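Local coordinates for CLIP-associating protein 2 (Mus musculus, PDB 3WOZ), which probably binds tubulin through TOG domains built of HEAT repeats and so contributes to microtubule dynamics, at residues 31-36 / 67-72; 42-47 / 71-76; 119-124 / 160-165; 153-158 / 196-201. One frame throughout, in Å; residues are numbered along the deposited sequence.

Contact 1 of 4, residues 31-36 / 67-72; sequences NLLKNQ and LETLVD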
loop_
_atom_site.group_PDB
_atom_site.type_symbol
_atom_site.label_atom_id
_atom_site.label_comp_id
_atom_site.label_asym_id
_atom_site.label_seq_id
_atom_site.Cartn_x
_atom_site.Cartn_y
_atom_site.Cartn_z
ATOM N N ASN A 31 1.265 -3.154 24.189
ATOM C CA ASN A 31 1.146 -4.130 25.265
ATOM C C ASN A 31 -0.096 -5.016 25.102
ATOM O O ASN A 31 -0.004 -6.240 25.234
ATOM C CB ASN A 31 1.137 -3.425 26.622
ATOM C CG ASN A 31 1.785 -4.256 27.714
ATOM O OD1 ASN A 31 1.144 -4.598 28.703
ATOM N ND2 ASN A 31 3.061 -4.585 27.536
ATOM N N LEU A 32 -1.237 -4.387 24.799
ATOM C CA LEU A 32 -2.495 -5.100 24.536
ATOM C C LEU A 32 -2.333 -6.129 23.423
ATOM O O LEU A 32 -2.855 -7.243 23.520
ATOM C CB LEU A 32 -3.621 -4.130 24.143
ATOM C CG LEU A 32 -4.213 -3.078 25.085
ATOM C CD1 LEU A 32 -5.342 -2.347 24.371
ATOM C CD2 LEU A 32 -4.722 -3.674 26.391
ATOM N N LEU A 33 -1.616 -5.747 22.369
ATOM C CA LEU A 33 -1.379 -6.627 21.228
ATOM C C LEU A 33 -0.417 -7.768 21.572
ATOM O O LEU A 33 -0.658 -8.917 21.202
ATOM C CB LEU A 33 -0.872 -5.825 20.023
ATOM C CG LEU A 33 -1.830 -4.777 19.446
ATOM C CD1 LEU A 33 -1.084 -3.819 18.536
ATOM C CD2 LEU A 33 -3.005 -5.426 18.709
ATOM N N LYS A 34 0.662 -7.446 22.285
ATOM C CA LYS A 34 1.623 -8.458 22.738
ATOM C C LYS A 34 0.970 -9.461 23.699
ATOM O O LYS A 34 1.251 -10.654 23.641
ATOM C CB LYS A 34 2.843 -7.807 23.398
ATOM C CG LYS A 34 3.684 -6.930 22.473
ATOM C CD LYS A 34 4.751 -7.714 21.725
ATOM C CE LYS A 34 5.413 -6.861 20.642
ATOM N NZ LYS A 34 5.767 -5.488 21.128
ATOM N N ASN A 35 0.085 -8.970 24.564
ATOM C CA ASN A 35 -0.627 -9.823 25.514
ATOM C C ASN A 35 -1.886 -10.454 24.915
ATOM O O ASN A 35 -2.691 -11.048 25.636
ATOM C CB ASN A 35 -0.988 -9.035 26.778
ATOM C CG ASN A 35 0.234 -8.585 27.563
ATOM O OD1 ASN A 35 1.324 -9.140 27.418
ATOM N ND2 ASN A 35 0.052 -7.577 28.408
ATOM N N GLN A 36 -2.047 -10.312 23.598
ATOM C CA GLN A 36 -3.234 -10.789 22.872
ATOM C C GLN A 36 -4.540 -10.483 23.622
ATOM O O GLN A 36 -5.411 -11.342 23.760
ATOM C CB GLN A 36 -3.122 -12.284 22.549
ATOM C CG GLN A 36 -1.993 -12.655 21.577
ATOM C CD GLN A 36 -2.393 -12.604 20.096
ATOM O OE1 GLN A 36 -1.579 -12.907 19.221
ATOM N NE2 GLN A 36 -3.642 -12.232 19.813
ATOM N N LEU A 67 3.918 3.586 13.293
ATOM C CA LEU A 67 4.411 2.670 12.259
ATOM C C LEU A 67 4.873 1.321 12.811
ATOM O O LEU A 67 4.645 0.286 12.185
ATOM C CB LEU A 67 5.545 3.309 11.458
ATOM C CG LEU A 67 5.173 4.459 10.521
ATOM C CD1 LEU A 67 6.438 5.020 9.900
ATOM C CD2 LEU A 67 4.159 4.019 9.436
ATOM N N GLU A 68 5.521 1.342 13.975
ATOM C CA GLU A 68 5.983 0.113 14.629
ATOM C C GLU A 68 4.831 -0.713 15.183
ATOM O O GLU A 68 4.873 -1.936 15.152
ATOM C CB GLU A 68 6.973 0.426 15.752
ATOM C CG GLU A 68 8.328 0.872 15.255
ATOM C CD GLU A 68 9.216 1.425 16.356
ATOM O OE1 GLU A 68 8.724 2.214 17.193
ATOM O OE2 GLU A 68 10.415 1.077 16.370
ATOM N N THR A 69 3.818 -0.034 15.707
ATOM C CA THR A 69 2.636 -0.689 16.259
ATOM C C THR A 69 1.809 -1.366 15.159
ATOM O O THR A 69 1.180 -2.397 15.400
ATOM C CB THR A 69 1.760 0.322 17.034
ATOM O OG1 THR A 69 2.595 1.120 17.877
ATOM C CG2 THR A 69 0.720 -0.391 17.901
ATOM N N LEU A 70 1.827 -0.786 13.957
ATOM C CA LEU A 70 1.088 -1.319 12.805
ATOM C C LEU A 70 1.446 -2.767 12.499
ATOM O O LEU A 70 0.575 -3.558 12.135
ATOM C CB LEU A 70 1.325 -0.470 11.548
ATOM C CG LEU A 70 0.395 0.695 11.188
ATOM C CD1 LEU A 70 0.849 1.318 9.869
ATOM C CD2 LEU A 70 -1.066 0.251 11.076
ATOM N N VAL A 71 2.727 -3.103 12.659
ATOM C CA VAL A 71 3.234 -4.445 12.366
ATOM C C VAL A 71 2.494 -5.485 13.207
ATOM O O VAL A 71 1.963 -6.457 12.674
ATOM C CB VAL A 71 4.767 -4.534 12.589
ATOM C CG1 VAL A 71 5.264 -5.979 12.488
ATOM C CG2 VAL A 71 5.497 -3.654 11.585
ATOM N N ASP A 72 2.444 -5.246 14.515
ATOM C CA ASP A 72 1.732 -6.107 15.458
ATOM C C ASP A 72 0.227 -6.099 15.235
ATOM O O ASP A 72 -0.427 -7.133 15.360
ATOM C CB ASP A 72 2.035 -5.669 16.890
ATOM C CG ASP A 72 3.465 -5.925 17.272
ATOM O OD1 ASP A 72 4.261 -4.954 17.297
ATOM O OD2 ASP A 72 3.799 -7.103 17.516
#

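Contact 2 of 4, residues 42-47 / 71-76; sequences IELKRL and VDFIQV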
loop_
_atom_site.group_PDB
_atom_site.type_symbol
_atom_site.label_atom_id
_atom_site.label_comp_id
_atom_site.label_asym_id
_atom_site.label_seq_id
_atom_site.Cartn_x
_atom_site.Cartn_y
_atom_site.Cartn_z
ATOM N N ILE A 42 -16.495 -3.074 17.427
ATOM C CA ILE A 42 -16.571 -1.608 17.426
ATOM C C ILE A 42 -15.283 -0.964 17.951
ATOM O O ILE A 42 -14.957 0.161 17.581
ATOM C CB ILE A 42 -17.816 -1.027 18.174
ATOM C CG1 ILE A 42 -17.599 -0.980 19.686
ATOM C CG2 ILE A 42 -19.103 -1.766 17.798
ATOM C CD1 ILE A 42 -18.037 0.336 20.316
ATOM N N GLU A 43 -14.561 -1.680 18.808
ATOM C CA GLU A 43 -13.263 -1.214 19.286
ATOM C C GLU A 43 -12.255 -1.203 18.139
ATOM O O GLU A 43 -11.533 -0.219 17.954
ATOM C CB GLU A 43 -12.761 -2.081 20.442
ATOM C CG GLU A 43 -13.479 -1.823 21.769
ATOM C CD GLU A 43 -13.150 -2.853 22.840
ATOM O OE1 GLU A 43 -13.213 -2.503 24.036
ATOM O OE2 GLU A 43 -12.829 -4.009 22.489
ATOM N N LEU A 44 -12.233 -2.293 17.368
ATOM C CA LEU A 44 -11.374 -2.407 16.193
ATOM C C LEU A 44 -11.708 -1.333 15.161
ATOM O O LEU A 44 -10.808 -0.731 14.577
ATOM C CB LEU A 44 -11.484 -3.801 15.561
ATOM C CG LEU A 44 -10.686 -4.031 14.271
ATOM C CD1 LEU A 44 -9.204 -4.188 14.575
ATOM C CD2 LEU A 44 -11.202 -5.234 13.501
ATOM N N LYS A 45 -13.002 -1.103 14.944
ATOM C CA LYS A 45 -13.469 -0.058 14.038
ATOM C C LYS A 45 -12.961 1.318 14.486
ATOM O O LYS A 45 -12.456 2.091 13.673
ATOM C CB LYS A 45 -14.996 -0.072 13.944
ATOM C CG LYS A 45 -15.581 0.927 12.954
ATOM C CD LYS A 45 -17.106 0.900 12.988
ATOM C CE LYS A 45 -17.706 1.940 12.048
ATOM N NZ LYS A 45 -17.428 1.629 10.615
ATOM N N ARG A 46 -13.083 1.601 15.780
ATOM C CA ARG A 46 -12.591 2.851 16.358
ATOM C C ARG A 46 -11.067 2.982 16.232
ATOM O O ARG A 46 -10.558 4.064 15.927
ATOM C CB ARG A 46 -13.038 2.983 17.819
ATOM C CG ARG A 46 -12.420 4.156 18.579
ATOM C CD ARG A 46 -13.332 4.624 19.701
ATOM N NE ARG A 46 -12.610 5.264 20.805
ATOM C CZ ARG A 46 -12.197 6.530 20.814
ATOM N NH1 ARG A 46 -12.407 7.317 19.763
ATOM N NH2 ARG A 46 -11.560 7.007 21.875
ATOM N N LEU A 47 -10.351 1.881 16.454
ATOM C CA LEU A 47 -8.894 1.878 16.326
ATOM C C LEU A 47 -8.449 2.145 14.883
ATOM O O LEU A 47 -7.484 2.879 14.656
ATOM C CB LEU A 47 -8.290 0.571 16.863
ATOM C CG LEU A 47 -6.774 0.337 16.742
ATOM C CD1 LEU A 47 -5.959 1.559 17.169
ATOM C CD2 LEU A 47 -6.370 -0.876 17.549
ATOM N N VAL A 71 2.727 -3.103 12.659
ATOM C CA VAL A 71 3.234 -4.445 12.366
ATOM C C VAL A 71 2.494 -5.485 13.207
ATOM O O VAL A 71 1.963 -6.457 12.674
ATOM C CB VAL A 71 4.767 -4.534 12.589
ATOM C CG1 VAL A 71 5.264 -5.979 12.488
ATOM C CG2 VAL A 71 5.497 -3.654 11.585
ATOM N N ASP A 72 2.444 -5.246 14.515
ATOM C CA ASP A 72 1.732 -6.107 15.458
ATOM C C ASP A 72 0.227 -6.099 15.235
ATOM O O ASP A 72 -0.427 -7.133 15.360
ATOM C CB ASP A 72 2.035 -5.669 16.890
ATOM C CG ASP A 72 3.465 -5.925 17.272
ATOM O OD1 ASP A 72 4.261 -4.954 17.297
ATOM O OD2 ASP A 72 3.799 -7.103 17.516
ATOM N N PHE A 73 -0.306 -4.921 14.916
ATOM C CA PHE A 73 -1.734 -4.735 14.683
ATOM C C PHE A 73 -2.189 -5.526 13.470
ATOM O O PHE A 73 -3.175 -6.259 13.543
ATOM C CB PHE A 73 -2.049 -3.245 14.516
ATOM C CG PHE A 73 -3.481 -2.950 14.169
ATOM C CD1 PHE A 73 -3.808 -2.411 12.929
ATOM C CD2 PHE A 73 -4.502 -3.192 15.084
ATOM C CE1 PHE A 73 -5.125 -2.117 12.607
ATOM C CE2 PHE A 73 -5.822 -2.909 14.766
ATOM C CZ PHE A 73 -6.133 -2.361 13.530
ATOM N N ILE A 74 -1.458 -5.383 12.364
ATOM C CA ILE A 74 -1.739 -6.137 11.152
ATOM C C ILE A 74 -1.618 -7.647 11.398
ATOM O O ILE A 74 -2.501 -8.411 11.012
ATOM C CB ILE A 74 -0.832 -5.703 9.973
ATOM C CG1 ILE A 74 -1.116 -4.248 9.577
ATOM C CG2 ILE A 74 -1.033 -6.621 8.775
ATOM C CD1 ILE A 74 0.024 -3.575 8.829
ATOM N N GLN A 75 -0.534 -8.068 12.047
ATOM C CA GLN A 75 -0.299 -9.495 12.296
ATOM C C GLN A 75 -1.383 -10.152 13.158
ATOM O O GLN A 75 -1.752 -11.295 12.919
ATOM C CB GLN A 75 1.094 -9.727 12.885
ATOM C CG GLN A 75 2.198 -9.629 11.842
ATOM C CD GLN A 75 3.589 -9.544 12.441
ATOM O OE1 GLN A 75 3.753 -9.330 13.643
ATOM N NE2 GLN A 75 4.600 -9.707 11.598
ATOM N N VAL A 76 -1.907 -9.415 14.131
ATOM C CA VAL A 76 -2.929 -9.942 15.035
ATOM C C VAL A 76 -4.334 -9.932 14.412
ATOM O O VAL A 76 -5.091 -10.884 14.584
ATOM C CB VAL A 76 -2.895 -9.205 16.408
ATOM C CG1 VAL A 76 -4.174 -9.443 17.224
ATOM C CG2 VAL A 76 -1.659 -9.626 17.200
#

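Contact 3 of 4, residues 119-124 / 160-165; sequences FPNDLQ and PRDFTN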
loop_
_atom_site.group_PDB
_atom_site.type_symbol
_atom_site.label_atom_id
_atom_site.label_comp_id
_atom_site.label_asym_id
_atom_site.label_seq_id
_atom_site.Cartn_x
_atom_site.Cartn_y
_atom_site.Cartn_z
ATOM N N PHE A 119 -2.524 -10.260 3.517
ATOM C CA PHE A 119 -3.848 -10.081 2.910
ATOM C C PHE A 119 -3.948 -10.807 1.577
ATOM O O PHE A 119 -2.930 -11.006 0.924
ATOM C CB PHE A 119 -4.143 -8.588 2.714
ATOM C CG PHE A 119 -4.303 -7.826 3.996
ATOM C CD1 PHE A 119 -5.524 -7.820 4.671
ATOM C CD2 PHE A 119 -3.239 -7.100 4.529
ATOM C CE1 PHE A 119 -5.679 -7.109 5.856
ATOM C CE2 PHE A 119 -3.385 -6.389 5.717
ATOM C CZ PHE A 119 -4.606 -6.391 6.381
ATOM N N PRO A 120 -5.176 -11.190 1.155
ATOM C CA PRO A 120 -5.306 -11.856 -0.149
ATOM C C PRO A 120 -4.718 -11.011 -1.274
ATOM O O PRO A 120 -4.867 -9.792 -1.269
ATOM C CB PRO A 120 -6.822 -12.009 -0.328
ATOM C CG PRO A 120 -7.381 -11.951 1.055
ATOM C CD PRO A 120 -6.481 -11.021 1.822
ATOM N N ASN A 121 -4.052 -11.666 -2.220
ATOM C CA ASN A 121 -3.362 -10.975 -3.305
ATOM C C ASN A 121 -4.296 -10.223 -4.261
ATOM O O ASN A 121 -4.013 -9.082 -4.634
ATOM C CB ASN A 121 -2.471 -11.949 -4.083
ATOM C CG ASN A 121 -1.248 -12.405 -3.286
ATOM O OD1 ASN A 121 -0.683 -11.647 -2.491
ATOM N ND2 ASN A 121 -0.824 -13.646 -3.518
ATOM N N ASP A 122 -5.396 -10.864 -4.657
ATOM C CA ASP A 122 -6.354 -10.248 -5.582
ATOM C C ASP A 122 -6.894 -8.931 -5.029
ATOM O O ASP A 122 -6.908 -7.921 -5.738
ATOM C CB ASP A 122 -7.493 -11.217 -5.961
ATOM C CG ASP A 122 -8.295 -11.705 -4.758
ATOM O OD1 ASP A 122 -7.765 -11.726 -3.620
ATOM O OD2 ASP A 122 -9.470 -12.085 -4.958
ATOM N N LEU A 123 -7.296 -8.947 -3.758
ATOM C CA LEU A 123 -7.794 -7.753 -3.061
ATOM C C LEU A 123 -6.756 -6.622 -3.010
ATOM O O LEU A 123 -7.087 -5.455 -3.261
ATOM C CB LEU A 123 -8.252 -8.098 -1.639
ATOM C CG LEU A 123 -9.419 -9.063 -1.378
ATOM C CD1 LEU A 123 -9.686 -9.116 0.114
ATOM C CD2 LEU A 123 -10.701 -8.681 -2.121
ATOM N N GLN A 124 -5.512 -6.970 -2.679
ATOM C CA GLN A 124 -4.403 -6.012 -2.706
ATOM C C GLN A 124 -4.236 -5.439 -4.106
ATOM O O GLN A 124 -4.106 -4.229 -4.277
ATOM C CB GLN A 124 -3.088 -6.680 -2.314
ATOM C CG GLN A 124 -2.981 -7.167 -0.891
ATOM C CD GLN A 124 -1.568 -7.609 -0.580
ATOM O OE1 GLN A 124 -1.319 -8.766 -0.247
ATOM N NE2 GLN A 124 -0.626 -6.692 -0.734
ATOM N N PRO A 160 -1.719 -16.380 -11.306
ATOM C CA PRO A 160 -2.044 -15.826 -12.627
ATOM C C PRO A 160 -3.475 -15.277 -12.754
ATOM O O PRO A 160 -3.678 -14.253 -13.407
ATOM C CB PRO A 160 -1.840 -17.020 -13.562
ATOM C CG PRO A 160 -0.777 -17.822 -12.896
ATOM C CD PRO A 160 -1.035 -17.685 -11.417
ATOM N N ARG A 161 -4.449 -15.929 -12.122
ATOM C CA ARG A 161 -5.848 -15.498 -12.235
ATOM C C ARG A 161 -6.230 -14.378 -11.255
ATOM O O ARG A 161 -7.408 -14.023 -11.128
ATOM C CB ARG A 161 -6.810 -16.700 -12.144
ATOM C CG ARG A 161 -8.246 -16.471 -12.684
ATOM C CD ARG A 161 -8.315 -15.552 -13.918
ATOM N NE ARG A 161 -7.629 -16.099 -15.089
ATOM C CZ ARG A 161 -7.049 -15.365 -16.038
ATOM N NH1 ARG A 161 -7.052 -14.039 -15.962
ATOM N NH2 ARG A 161 -6.451 -15.959 -17.064
ATOM N N ASP A 162 -5.231 -13.811 -10.582
ATOM C CA ASP A 162 -5.438 -12.598 -9.796
ATOM C C ASP A 162 -5.350 -11.377 -10.713
ATOM O O ASP A 162 -5.761 -10.277 -10.342
ATOM C CB ASP A 162 -4.409 -12.490 -8.667
ATOM C CG ASP A 162 -4.594 -13.544 -7.588
ATOM O OD1 ASP A 162 -3.587 -13.901 -6.942
ATOM O OD2 ASP A 162 -5.733 -14.012 -7.374
ATOM N N PHE A 163 -4.807 -11.588 -11.911
ATOM C CA PHE A 163 -4.653 -10.535 -12.905
ATOM C C PHE A 163 -5.557 -10.791 -14.114
ATOM O O PHE A 163 -5.350 -11.748 -14.865
ATOM C CB PHE A 163 -3.187 -10.420 -13.328
ATOM C CG PHE A 163 -2.957 -9.506 -14.501
ATOM C CD1 PHE A 163 -2.592 -10.025 -15.739
ATOM C CD2 PHE A 163 -3.103 -8.129 -14.371
ATOM C CE1 PHE A 163 -2.373 -9.183 -16.832
ATOM C CE2 PHE A 163 -2.889 -7.281 -15.460
ATOM C CZ PHE A 163 -2.527 -7.811 -16.691
ATOM N N THR A 164 -6.556 -9.928 -14.291
ATOM C CA THR A 164 -7.533 -10.075 -15.372
ATOM C C THR A 164 -7.632 -8.827 -16.252
ATOM O O THR A 164 -7.415 -7.701 -15.789
ATOM C CB THR A 164 -8.947 -10.423 -14.841
ATOM O OG1 THR A 164 -9.342 -9.467 -13.851
ATOM C CG2 THR A 164 -8.976 -11.817 -14.229
ATOM N N ASN A 165 -7.964 -9.047 -17.523
ATOM C CA ASN A 165 -8.187 -7.970 -18.479
ATOM C C ASN A 165 -9.561 -7.334 -18.275
ATOM O O ASN A 165 -10.536 -7.696 -18.937
ATOM C CB ASN A 165 -8.016 -8.475 -19.921
ATOM C CG ASN A 165 -8.129 -7.364 -20.958
ATOM O OD1 ASN A 165 -7.946 -6.187 -20.652
ATOM N ND2 ASN A 165 -8.431 -7.741 -22.196
HETATM O O HOH W 1 -2.827 -15.527 -4.758
#

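Contact 4 of 4, residues 153-158 / 196-201; sequences TLAKQM and LISLFE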
loop_
_atom_site.group_PDB
_atom_site.type_symbol
_atom_site.label_atom_id
_atom_site.label_comp_id
_atom_site.label_asym_id
_atom_site.label_seq_id
_atom_site.Cartn_x
_atom_site.Cartn_y
_atom_site.Cartn_z
ATOM N N THR A 153 6.465 -6.358 -6.629
ATOM C CA THR A 153 6.690 -7.368 -5.586
ATOM C C THR A 153 5.454 -8.254 -5.391
ATOM O O THR A 153 5.576 -9.461 -5.183
ATOM C CB THR A 153 7.119 -6.719 -4.255
ATOM O OG1 THR A 153 8.165 -5.772 -4.503
ATOM C CG2 THR A 153 7.619 -7.766 -3.270
ATOM N N LEU A 154 4.267 -7.653 -5.475
ATOM C CA LEU A 154 3.013 -8.399 -5.354
ATOM C C LEU A 154 2.846 -9.376 -6.515
ATOM O O LEU A 154 2.329 -10.479 -6.335
ATOM C CB LEU A 154 1.807 -7.449 -5.279
ATOM C CG LEU A 154 0.446 -8.083 -4.956
ATOM C CD1 LEU A 154 0.395 -8.586 -3.515
ATOM C CD2 LEU A 154 -0.690 -7.107 -5.218
ATOM N N ALA A 155 3.301 -8.962 -7.695
ATOM C CA ALA A 155 3.226 -9.786 -8.899
ATOM C C ALA A 155 4.063 -11.060 -8.790
ATOM O O ALA A 155 3.723 -12.079 -9.394
ATOM C CB ALA A 155 3.641 -8.977 -10.120
ATOM N N LYS A 156 5.147 -10.996 -8.015
ATOM C CA LYS A 156 6.027 -12.143 -7.790
ATOM C C LYS A 156 5.410 -13.201 -6.873
ATOM O O LYS A 156 5.891 -14.333 -6.816
ATOM C CB LYS A 156 7.385 -11.697 -7.219
ATOM C CG LYS A 156 8.104 -10.594 -8.003
ATOM C CD LYS A 156 8.429 -11.011 -9.435
ATOM C CE LYS A 156 8.956 -9.840 -10.254
ATOM N NZ LYS A 156 10.336 -9.444 -9.851
ATOM N N GLN A 157 4.356 -12.833 -6.151
ATOM C CA GLN A 157 3.702 -13.761 -5.229
ATOM C C GLN A 157 2.252 -14.099 -5.614
ATOM O O GLN A 157 1.609 -14.928 -4.971
ATOM C CB GLN A 157 3.790 -13.241 -3.783
ATOM C CG GLN A 157 2.998 -11.964 -3.486
ATOM C CD GLN A 157 3.099 -11.523 -2.029
ATOM O OE1 GLN A 157 4.193 -11.363 -1.491
ATOM N NE2 GLN A 157 1.954 -11.311 -1.392
HETATM N N MSE A 158 1.749 -13.457 -6.664
HETATM C CA MSE A 158 0.364 -13.636 -7.102
HETATM C C MSE A 158 0.117 -14.935 -7.859
HETATM O O MSE A 158 1.045 -15.553 -8.381
HETATM C CB MSE A 158 -0.051 -12.474 -8.001
HETATM C CG MSE A 158 -0.704 -11.322 -7.284
HETATM SE SE MSE A 158 -0.727 -9.746 -8.414
HETATM C CE MSE A 158 -2.144 -10.212 -9.672
ATOM N N LEU A 196 5.452 -3.856 -15.889
ATOM C CA LEU A 196 4.951 -4.402 -17.153
ATOM C C LEU A 196 5.537 -5.780 -17.442
ATOM O O LEU A 196 4.819 -6.681 -17.869
ATOM C CB LEU A 196 5.221 -3.441 -18.317
ATOM C CG LEU A 196 4.501 -2.090 -18.289
ATOM C CD1 LEU A 196 4.946 -1.223 -19.454
ATOM C CD2 LEU A 196 2.986 -2.252 -18.297
ATOM N N ILE A 197 6.834 -5.933 -17.188
ATOM C CA ILE A 197 7.524 -7.213 -17.338
ATOM C C ILE A 197 6.900 -8.280 -16.437
ATOM O O ILE A 197 6.537 -9.361 -16.909
ATOM C CB ILE A 197 9.053 -7.083 -17.043
ATOM C CG1 ILE A 197 9.774 -6.313 -18.163
ATOM C CG2 ILE A 197 9.703 -8.453 -16.803
ATOM C CD1 ILE A 197 9.867 -7.039 -19.506
ATOM N N SER A 198 6.770 -7.964 -15.149
ATOM C CA SER A 198 6.245 -8.915 -14.167
ATOM C C SER A 198 4.808 -9.344 -14.464
ATOM O O SER A 198 4.485 -10.525 -14.353
ATOM C CB SER A 198 6.370 -8.370 -12.740
ATOM O OG SER A 198 5.819 -7.069 -12.631
ATOM N N LEU A 199 3.956 -8.394 -14.846
ATOM C CA LEU A 199 2.567 -8.711 -15.197
ATOM C C LEU A 199 2.478 -9.566 -16.462
ATOM O O LEU A 199 1.628 -10.454 -16.556
ATOM C CB LEU A 199 1.721 -7.441 -15.341
ATOM C CG LEU A 199 1.508 -6.554 -14.107
ATOM C CD1 LEU A 199 0.625 -5.366 -14.457
ATOM C CD2 LEU A 199 0.922 -7.326 -12.926
ATOM N N PHE A 200 3.363 -9.302 -17.422
ATOM C CA PHE A 200 3.446 -10.105 -18.645
ATOM C C PHE A 200 3.853 -11.540 -18.321
ATOM O O PHE A 200 3.209 -12.485 -18.778
ATOM C CB PHE A 200 4.425 -9.476 -19.645
ATOM C CG PHE A 200 4.549 -10.234 -20.944
ATOM C CD1 PHE A 200 3.595 -10.087 -21.950
ATOM C CD2 PHE A 200 5.629 -11.083 -21.169
ATOM C CE1 PHE A 200 3.708 -10.783 -23.152
ATOM C CE2 PHE A 200 5.750 -11.783 -22.370
ATOM C CZ PHE A 200 4.790 -11.629 -23.362
ATOM N N GLU A 201 4.906 -11.694 -17.520
ATOM C CA GLU A 201 5.408 -13.014 -17.134
ATOM C C GLU A 201 4.473 -13.759 -16.179
ATOM O O GLU A 201 4.502 -14.989 -16.115
ATOM C CB GLU A 201 6.820 -12.910 -16.543
ATOM C CG GLU A 201 7.912 -12.670 -17.588
ATOM C CD GLU A 201 9.318 -12.640 -17.003
ATOM O OE1 GLU A 201 10.090 -11.732 -17.378
ATOM O OE2 GLU A 201 9.656 -13.516 -16.175
#

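Contact 1 of 4, residues 31-36 / 67-72
With CG anti to its carbonyl carbon (chi1 -63°), Leu33 sends its CD1 methyl toward helix 60-77, and the same first torsion at Asp72 (-68°) swings the carboxylate back toward helix 19-34. Here two helices of a HEAT-repeat array, the architecture of TOG domains, pack beside each other, with Leu33 CA and Asp72 CA 6.6 Å apart. Leu33 CD1 does the apolar work: it lies 3.9 Å from Thr69 CG2, the two side chains crossing at about a right angle, and also rests against Asp72 CB. Branched and apolar, leucine suits this buried place; threonine offers it a methyl while its hydroxyl bonds chiefly to Met65 O, with Gln30 OE1 as a further partner. Nearer the solvent, Lys34 bends at chi2 (-88°) and again at its end, laying CE 3.5 Å from Asp72 OD2. Lys34 NZ stays 4.2 Å from Asp72 OD1, beyond a salt bridge, though the opposite charges probably still attract. Were Asp72 an alanine, the ammonium of Lys34 would probably lose its nearby opposite charge, the carbon that touches Leu33 CD1 being kept. Helix 19-34 then closes in a Schellman motif with Gln36, at positive phi, as its C-prime residue; Gln36 N bonds Leu33 O at 3.1 Å.

Contact 2 of 4, residues 42-47 / 71-76
The ring of Phe73 meets two leucine methyls along its CD2-CE2-CZ side, both approaching obliquely. Leu47 CD2 comes to 3.5 Å from Phe73 CE2, and Leu44 CD1 reaches the same ring carbon, Phe73 CE2, at 3.6 Å while also lying close to CZ. One aromatic corner is thus shared between residues three apart on helix 41-54, the spacing that puts both on the same side of a helix. Outside the two segments, Phe51 meets the ring edge-to-face and His77 with the planes at about 50°, so two aromatic neighbours share the ring with the leucines. Phe73 holds CG anti to the backbone N (chi1 176°), which extends the ring from helix 60-77 toward helix 41-54. The reach matters in this HEAT-repeat fold, because even the closest alpha-carbons, Leu47 CA and Phe73 CA, are 9.9 Å apart: a large flat side chain spans a separation that a small one could not. Leu47 starts out toward helix 60-77, its side chain meeting that of Phe73 from the opposite direction, with Leu47 CG 3.9 Å from Phe73 CE2. It also packs on Leu11 and Leu29, joining helices 7-14 and 19-34 to the same apolar core. Leu44 is less enclosed; its chi2 of 75° brings CD1 to the ring, and the side chain also touches Asp80.

Contact 3 of 4, residues 119-124 / 160-165
Asp162 OD1 is gripped twice: a water donates to it at 2.8 Å, and the backbone N of Asp159 supplies a second hydrogen bond. The water in turn accepts from Asn121 ND2 at 3.0 Å, so it joins the two segments where no direct hydrogen bond crosses between them. Asparagine suits this place because its amide works in both directions, its OD1 accepting from Gln157 NE2 while ND2 turns to the water. The carboxylate of Asp162 also lies against the start of helix 121-133, with OD1 3.6 Å from Asn121 CB and OD2 3.6 Å from Asp122 CB. Its position by the first turn would let the helix dipole, probably, favour the negative charge. Asp122 holds its CG between its backbone N and carbonyl carbon (chi1 59°), and Asp122 OD1 accepts a weak hydrogen bond from Leu123 N at 2.8 Å, bent to 136°. The two carboxylates are like charges only 4.8 Å apart (Asp122 OD1 to Asp162 OD2), which would probably oppose each other somewhat. A leucine in place of Asp162 would probably leave both the bridging water and Asp159 N without their acceptor. Pro120 occupies the N-cap position, and the short 3-10 turn at 160-162 brings Asp162 alongside. The arrangement is a water-bridged surface contact between a helix start and an interhelical loop in a HEAT-repeat TOG domain.

Contact 4 of 4, residues 153-158 / 196-201
Residues 153-158, which begin on helix 141-155, lie beside the C-terminal part of helix 186-202, and the backbones come nearest at Ala155 CA and Ser198 CA, 6.1 Å apart. Such close packing between helices of a HEAT-repeat array depends on small residues at the meeting point. Ala155 and Ser198 both point across, and their CB atoms touch at 3.8 Å. Serine can be buried here because its hydroxyl is turned back onto its own helix: a chi1 of 52° sets OG between the backbone N and the carbonyl carbon, where it bonds chiefly to Ser194 O and also to Val195 O. Beside this pair, Leu199 fills in with its CD2 methyl, 4.2 Å from Ala155 CB, and its side chain also meets Phe163. Lys156 suits the exposed flank, for its chain bends at chi2 (-61°) and passes alongside the serine while its ammonium forms a salt bridge with Glu152 on its own side. The contact it makes across is therefore through carbon, Lys156 CE to Ser198 CB at 3.9 Å.

In the fold
Contacts 1 and 2 overlap on helix 60-77, sharing Val71 and Asp72, and have centres 9 Å apart; Leu33 CD1 of contact 1 packs on Phe73 N of contact 2 at 3.9 Å. Contacts 3 and 4 form a second pair, their centres 11 Å apart, and their segments alternate along the chain. These two also meet by packing, Asn121 CB lying 3.7 Å from CG of the selenomethionine Met158. Between the pairs, Ile74 CG2 touches Phe119 CE2 at 3.9 Å, linking contact 2 to contact 3. Contacts 2 and 4, about 30 Å apart between centres, lie on opposite sides of the chain's centre, as expected of an elongated HEAT-repeat array.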